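Local coordinates for pyruvate kinase (Pyrobaculum aerophilum, PDB 3QTG), which catalyses the last step of glycolysis, passing the phosphoryl group of phosphoenolpyruvate to ADP to give pyruvate and ATP, with the help of a divalent metal cation, at residues L16-G24 against F38-I47; P192-V200 against R407-V415. One frame throughout, in Å; residues are numbered along the deposited sequence.

Overall arrangement
From the N terminus the chain first lays down strand 18-22, runs through helices 25-28 and 32-39 and returns as strand 44-48; contact 1 closes this short loop, only 13 residues separating its segments, and joins the first two strands of the eight-stranded parallel barrel. Contact 2 follows in series, neither enclosing nor crossing it: segment 407-415, with 206 residues between it and 192-200, comes back from the C-terminal alpha/beta domain to the start of barrel strand 199-202. The two centres lie about 13 Å apart and the contacts touch directly. K18 NZ lies 2.7 Å from V415 O and D43 O 2.7 Å from S413 OG, both probable hydrogen bonds between barrel and C-terminal domain.

Contact 1 of 2, residues L16-G24 against F38-I47; sequences LTKRVATLG and FLDLVDGVRI
R19 turns the edge of its guanidinium to the D43 carboxylate, the two planes 32° apart, while L41 O lies over one face, 3.3 Å above the plane and toward the rim. This is the beta-alpha-beta crossover that starts the TIM barrel: V20, A21 and T22 pair in parallel with G44, V45 and R46 (backbone bonds A21 N to G44 O, R46 N to A21 O), the strand axes 31° apart. R19 grips D43 side-on in a salt bridge, NE to OD2 at 2.8 Å and NH2 to OD1 at 2.9 Å, both oxygens met from above the carboxylate plane. OD2 also takes the R19 backbone N-H on its anti lone pair. With an alanine at R19, the buried D43 carboxylate would probably lose its salt-bridge partner and keep the backbone N-H on OD2. Beyond, A21 CB meets F38 CZ of helix 32-39 at 3.7 Å and V42 CG1, and L23 CG packs on V45 CB. On the sheet face carrying V20 and T22, R46, which probably binds the substrate, lies alongside T22. Its NH1 forms a salt bridge with D80, while NE and NH2 share T22 OG1, at 2.9 and 3.2 Å, within 8° of the guanidinium plane.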
# COMPACT_ATOMS: atom_id res chain seq x y z
N LEU A 16 4.50 16.94 23.34
CA LEU A 16 5.29 15.90 22.71
C LEU A 16 6.57 16.54 22.24
O LEU A 16 7.64 15.99 22.45
CB LEU A 16 4.50 15.25 21.57
CG LEU A 16 3.12 14.67 21.93
CD1 LEU A 16 2.54 13.95 20.72
CD2 LEU A 16 3.22 13.70 23.11
N THR A 17 6.45 17.73 21.64
CA THR A 17 7.60 18.57 21.32
C THR A 17 8.16 19.16 22.61
O THR A 17 7.43 19.74 23.41
CB THR A 17 7.23 19.72 20.38
OG1 THR A 17 6.47 19.20 19.29
CG2 THR A 17 8.49 20.40 19.85
N LYS A 18 9.46 18.99 22.81
CA LYS A 18 10.12 19.48 24.01
C LYS A 18 10.64 20.91 23.86
O LYS A 18 10.96 21.37 22.76
CB LYS A 18 11.23 18.50 24.44
CG LYS A 18 10.73 17.06 24.68
CD LYS A 18 9.56 17.05 25.66
CE LYS A 18 9.10 15.66 25.98
NZ LYS A 18 10.25 14.89 26.51
N ARG A 19 10.71 21.61 24.99
CA ARG A 19 10.92 23.06 25.02
C ARG A 19 12.24 23.32 25.74
O ARG A 19 12.40 22.96 26.92
CB ARG A 19 9.76 23.74 25.77
CG ARG A 19 8.34 23.42 25.22
CD ARG A 19 7.25 23.47 26.31
NE ARG A 19 7.53 22.52 27.39
CZ ARG A 19 6.80 22.35 28.49
NH1 ARG A 19 5.70 23.06 28.72
NH2 ARG A 19 7.18 21.44 29.38
N VAL A 20 13.19 23.91 25.02
CA VAL A 20 14.49 24.26 25.57
C VAL A 20 14.68 25.79 25.58
O VAL A 20 14.40 26.45 24.58
CB VAL A 20 15.65 23.56 24.79
CG1 VAL A 20 17.02 24.18 25.10
CG2 VAL A 20 15.65 22.07 25.08
N ALA A 21 15.12 26.33 26.71
CA ALA A 21 15.43 27.77 26.82
C ALA A 21 16.89 27.98 27.18
O ALA A 21 17.47 27.19 27.92
CB ALA A 21 14.56 28.45 27.84
N THR A 22 17.48 29.04 26.63
CA THR A 22 18.83 29.45 26.99
C THR A 22 18.83 30.39 28.19
O THR A 22 18.05 31.33 28.27
CB THR A 22 19.55 30.12 25.81
OG1 THR A 22 19.66 29.19 24.73
CG2 THR A 22 20.95 30.61 26.23
N LEU A 23 19.74 30.12 29.13
CA LEU A 23 19.87 30.94 30.32
C LEU A 23 20.89 32.04 30.09
O LEU A 23 21.96 31.80 29.52
CB LEU A 23 20.30 30.09 31.51
CG LEU A 23 19.38 28.95 31.96
CD1 LEU A 23 20.03 28.26 33.15
CD2 LEU A 23 17.95 29.43 32.31
N GLY A 24 20.55 33.25 30.53
CA GLY A 24 21.45 34.39 30.36
C GLY A 24 21.18 35.43 31.43
O GLY A 24 20.56 35.10 32.45
N PHE A 38 9.03 30.15 35.03
CA PHE A 38 9.84 30.03 33.81
C PHE A 38 10.27 28.57 33.55
O PHE A 38 10.12 28.04 32.44
CB PHE A 38 11.06 30.95 33.91
CG PHE A 38 11.95 30.92 32.70
CD1 PHE A 38 11.69 31.74 31.62
CD2 PHE A 38 13.07 30.09 32.66
CE1 PHE A 38 12.50 31.74 30.50
CE2 PHE A 38 13.89 30.08 31.54
CZ PHE A 38 13.61 30.90 30.45
N LEU A 39 10.79 27.93 34.60
CA LEU A 39 11.28 26.56 34.52
C LEU A 39 10.16 25.54 34.43
O LEU A 39 10.36 24.43 33.93
CB LEU A 39 12.23 26.25 35.68
CG LEU A 39 13.54 27.06 35.65
CD1 LEU A 39 14.39 26.81 36.88
CD2 LEU A 39 14.35 26.78 34.38
N ASP A 40 8.98 25.91 34.95
CA ASP A 40 7.76 25.12 34.80
C ASP A 40 7.36 24.96 33.34
O ASP A 40 6.58 24.08 32.99
CB ASP A 40 6.60 25.79 35.54
CG ASP A 40 6.58 25.50 37.04
OD1 ASP A 40 7.43 24.72 37.57
OD2 ASP A 40 5.68 26.06 37.71
N LEU A 41 7.89 25.84 32.50
CA LEU A 41 7.51 25.88 31.10
C LEU A 41 8.59 25.35 30.17
O LEU A 41 8.45 25.44 28.94
CB LEU A 41 7.08 27.31 30.69
CG LEU A 41 5.69 27.73 31.19
CD1 LEU A 41 5.51 29.26 31.16
CD2 LEU A 41 4.58 27.05 30.39
N VAL A 42 9.66 24.81 30.74
CA VAL A 42 10.76 24.23 29.94
C VAL A 42 11.00 22.77 30.28
O VAL A 42 10.61 22.29 31.36
CB VAL A 42 12.09 25.08 29.99
CG1 VAL A 42 11.79 26.55 29.82
CG2 VAL A 42 12.89 24.84 31.31
N ASP A 43 11.61 22.05 29.34
CA ASP A 43 11.99 20.66 29.54
C ASP A 43 13.49 20.52 29.65
O ASP A 43 14.01 19.47 30.03
CB ASP A 43 11.45 19.77 28.41
CG ASP A 43 9.94 19.89 28.24
OD1 ASP A 43 9.18 19.41 29.11
OD2 ASP A 43 9.50 20.48 27.25
N GLY A 44 14.19 21.60 29.30
CA GLY A 44 15.65 21.63 29.33
C GLY A 44 16.17 23.04 29.22
O GLY A 44 15.45 23.95 28.82
N VAL A 45 17.44 23.22 29.57
CA VAL A 45 18.05 24.54 29.55
C VAL A 45 19.36 24.44 28.81
O VAL A 45 20.03 23.40 28.86
CB VAL A 45 18.29 25.17 30.99
CG1 VAL A 45 16.99 25.28 31.79
CG2 VAL A 45 19.35 24.40 31.77
N ARG A 46 19.71 25.52 28.11
CA ARG A 46 20.97 25.62 27.40
C ARG A 46 21.86 26.69 28.08
O ARG A 46 21.36 27.71 28.56
CB ARG A 46 20.74 25.95 25.91
CG ARG A 46 21.98 25.71 25.03
CD ARG A 46 21.85 26.13 23.55
NE ARG A 46 21.68 27.55 23.42
CZ ARG A 46 22.52 28.42 22.86
NH1 ARG A 46 23.67 28.07 22.27
NH2 ARG A 46 22.18 29.68 22.86
N ILE A 47 23.15 26.43 28.14
CA ILE A 47 24.11 27.42 28.61
C ILE A 47 25.18 27.54 27.54
O ILE A 47 25.78 26.54 27.14
CB ILE A 47 24.70 27.08 30.03
CG1 ILE A 47 23.58 27.12 31.09
CG2 ILE A 47 25.82 28.04 30.41
CD1 ILE A 47 23.84 26.26 32.31
O HOH W 1 4.20 23.40 31.44

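Contact 2 of 2, residues P192-V200 against R407-V415; sequences PIRDNIDYV and RVARSLSIV
R407 reaches D195 in the 3-10 segment 192-196, where its NH1 meets D195 OD1 at 2.8 Å in a salt bridge. The hydrogen bond within it is weak, strongly bent with an N-H...O angle of 116°, and the two flat groups are turned 56° apart. The bend of the arginine chain at chi3 brings one guanidinium face under D195 O, 3.3 Å off the plane. From the backbone, R407 O accepts a hydrogen bond from a water that also donates to D198 OD1.

Three residues on, R410 passes over D198 with its aliphatic part, CB lying 3.6 Å from OD1. The charges themselves do not touch: R410 NE forms a salt bridge with E68, and D198 OD2 accepts a hydrogen bond from V77 N and forms a salt bridge with R65 NH2. A second water, at the edge of the R410 guanidinium and in its plane, accepts from NH1 and donates to both D195 O and D198 OD1, so D198 OD1 receives two waters.

Here helix 406-412 of the C-terminal alpha/beta domain lies against the entry to strand 199-202 of the TIM barrel, an interdomain contact in which three waters supplement the direct bonds.

At S411 the helix receives a second direct bond: Y199 OH donates to S411 O at 2.6 Å, tilted out of the carbonyl plane, and the acceptor lies in the plane of the phenol ring. S411 OG is linked through another water to D198 O. In the type I turn L412-V415, I414 comes from the opposite direction to Y199. Its CD1 sits over one ring face, 3.8 Å from the centroid and 18° off the normal, a CH-pi contact, while CG1 approaches Y199 OH at 3.6 Å.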
# COMPACT_ATOMS: atom_id res chain seq x y z
N PRO A 192 34.70 20.10 37.04
CA PRO A 192 34.23 19.76 38.40
C PRO A 192 32.71 19.49 38.52
O PRO A 192 32.30 18.76 39.43
CB PRO A 192 34.62 21.00 39.22
CG PRO A 192 35.73 21.64 38.44
CD PRO A 192 35.38 21.41 37.00
N ILE A 193 31.90 20.04 37.62
CA ILE A 193 30.43 19.85 37.67
C ILE A 193 29.91 19.01 36.49
O ILE A 193 28.74 19.10 36.08
CB ILE A 193 29.69 21.22 37.80
CG1 ILE A 193 30.04 22.16 36.64
CG2 ILE A 193 30.07 21.89 39.13
CD1 ILE A 193 29.00 23.21 36.37
N ARG A 194 30.79 18.16 35.96
CA ARG A 194 30.52 17.37 34.78
C ARG A 194 29.38 16.37 34.94
O ARG A 194 28.78 15.94 33.95
CB ARG A 194 31.78 16.63 34.35
CG ARG A 194 32.32 15.72 35.43
CD ARG A 194 33.45 14.90 34.89
NE ARG A 194 34.00 13.99 35.90
CZ ARG A 194 34.97 14.34 36.74
NH1 ARG A 194 35.47 15.56 36.70
NH2 ARG A 194 35.44 13.47 37.62
N ASP A 195 29.10 15.97 36.19
CA ASP A 195 28.06 14.98 36.43
C ASP A 195 26.65 15.60 36.29
O ASP A 195 25.65 14.89 36.17
CB ASP A 195 28.29 14.27 37.78
CG ASP A 195 29.34 13.15 37.69
OD1 ASP A 195 29.62 12.66 36.55
OD2 ASP A 195 29.89 12.74 38.73
N ASN A 196 26.60 16.92 36.27
CA ASN A 196 25.36 17.65 36.11
C ASN A 196 25.10 18.13 34.68
O ASN A 196 24.15 18.87 34.44
CB ASN A 196 25.32 18.83 37.09
CG ASN A 196 24.60 18.49 38.36
OD1 ASN A 196 23.44 18.08 38.33
ND2 ASN A 196 25.27 18.65 39.49
N ILE A 197 25.94 17.70 33.75
CA ILE A 197 25.81 18.12 32.35
C ILE A 197 25.37 16.97 31.42
O ILE A 197 26.07 15.96 31.26
CB ILE A 197 27.10 18.76 31.83
CG1 ILE A 197 27.50 19.96 32.70
CG2 ILE A 197 26.92 19.20 30.40
CD1 ILE A 197 28.77 20.59 32.27
N ASP A 198 24.21 17.16 30.80
CA ASP A 198 23.52 16.09 30.10
C ASP A 198 23.84 16.07 28.60
O ASP A 198 23.90 15.01 28.00
CB ASP A 198 22.01 16.21 30.36
CG ASP A 198 21.69 16.30 31.88
OD1 ASP A 198 22.13 15.39 32.64
OD2 ASP A 198 21.01 17.26 32.32
N TYR A 199 24.06 17.24 28.02
CA TYR A 199 24.38 17.36 26.59
C TYR A 199 25.47 18.37 26.38
O TYR A 199 25.49 19.41 27.05
CB TYR A 199 23.15 17.83 25.82
CG TYR A 199 22.04 16.81 25.71
CD1 TYR A 199 21.89 16.02 24.56
CD2 TYR A 199 21.13 16.62 26.77
CE1 TYR A 199 20.87 15.08 24.47
CE2 TYR A 199 20.12 15.69 26.68
CZ TYR A 199 19.99 14.92 25.53
OH TYR A 199 18.98 14.00 25.44
N VAL A 200 26.36 18.08 25.45
CA VAL A 200 27.39 19.00 24.99
C VAL A 200 27.16 19.24 23.51
O VAL A 200 27.19 18.31 22.71
CB VAL A 200 28.82 18.39 25.17
CG1 VAL A 200 29.87 19.16 24.36
CG2 VAL A 200 29.20 18.33 26.63
N ARG A 407 20.28 10.57 36.10
CA ARG A 407 20.97 11.07 34.91
C ARG A 407 20.32 10.62 33.58
O ARG A 407 20.33 11.36 32.60
CB ARG A 407 22.45 10.73 34.96
CG ARG A 407 23.20 11.50 36.04
CD ARG A 407 24.66 11.05 36.17
NE ARG A 407 25.48 11.66 35.12
CZ ARG A 407 26.81 11.59 35.05
NH1 ARG A 407 27.51 10.91 35.96
NH2 ARG A 407 27.44 12.19 34.05
N VAL A 408 19.76 9.42 33.56
CA VAL A 408 18.95 8.96 32.42
C VAL A 408 17.65 9.77 32.30
O VAL A 408 17.29 10.23 31.21
CB VAL A 408 18.67 7.41 32.48
CG1 VAL A 408 17.75 6.99 31.34
CG2 VAL A 408 19.97 6.60 32.39
N ALA A 409 16.96 9.98 33.42
CA ALA A 409 15.74 10.79 33.39
C ALA A 409 15.97 12.17 32.77
O ALA A 409 15.16 12.64 31.98
CB ALA A 409 15.12 10.92 34.79
N ARG A 410 17.08 12.81 33.15
CA ARG A 410 17.44 14.12 32.64
C ARG A 410 17.73 14.11 31.14
O ARG A 410 17.39 15.04 30.43
CB ARG A 410 18.66 14.64 33.39
CG ARG A 410 18.36 15.08 34.82
CD ARG A 410 19.65 15.16 35.62
NE ARG A 410 19.40 15.52 37.01
CZ ARG A 410 20.33 15.50 37.98
NH1 ARG A 410 21.59 15.15 37.73
NH2 ARG A 410 19.98 15.83 39.21
N SER A 411 18.40 13.06 30.67
CA SER A 411 18.74 12.93 29.27
C SER A 411 17.46 12.87 28.41
O SER A 411 17.36 13.53 27.37
CB SER A 411 19.56 11.65 29.10
OG SER A 411 20.31 11.67 27.91
N LEU A 412 16.47 12.12 28.89
CA LEU A 412 15.25 11.81 28.13
C LEU A 412 14.23 12.96 28.12
O LEU A 412 13.29 12.98 27.35
CB LEU A 412 14.60 10.53 28.68
CG LEU A 412 15.49 9.30 28.69
CD1 LEU A 412 14.72 8.13 29.28
CD2 LEU A 412 16.00 8.97 27.26
N SER A 413 14.48 13.93 28.99
CA SER A 413 13.64 15.11 29.12
C SER A 413 13.42 15.91 27.82
O SER A 413 12.39 16.56 27.65
CB SER A 413 14.26 16.02 30.17
OG SER A 413 13.27 16.92 30.63
N ILE A 414 14.40 15.85 26.92
CA ILE A 414 14.33 16.58 25.65
C ILE A 414 14.16 15.65 24.43
O ILE A 414 14.36 16.07 23.29
CB ILE A 414 15.50 17.62 25.49
CG1 ILE A 414 16.89 16.95 25.42
CG2 ILE A 414 15.46 18.64 26.64
CD1 ILE A 414 17.92 17.82 24.70
N VAL A 415 13.77 14.40 24.68
CA VAL A 415 13.43 13.46 23.63
C VAL A 415 11.90 13.49 23.42
O VAL A 415 11.14 13.56 24.39
CB VAL A 415 13.95 12.01 23.96
CG1 VAL A 415 13.58 11.02 22.83
CG2 VAL A 415 15.49 12.00 24.16
O HOH W 2 23.10 14.95 34.99
O HOH W 3 22.50 12.92 31.68
O HOH W 4 22.98 12.58 29.06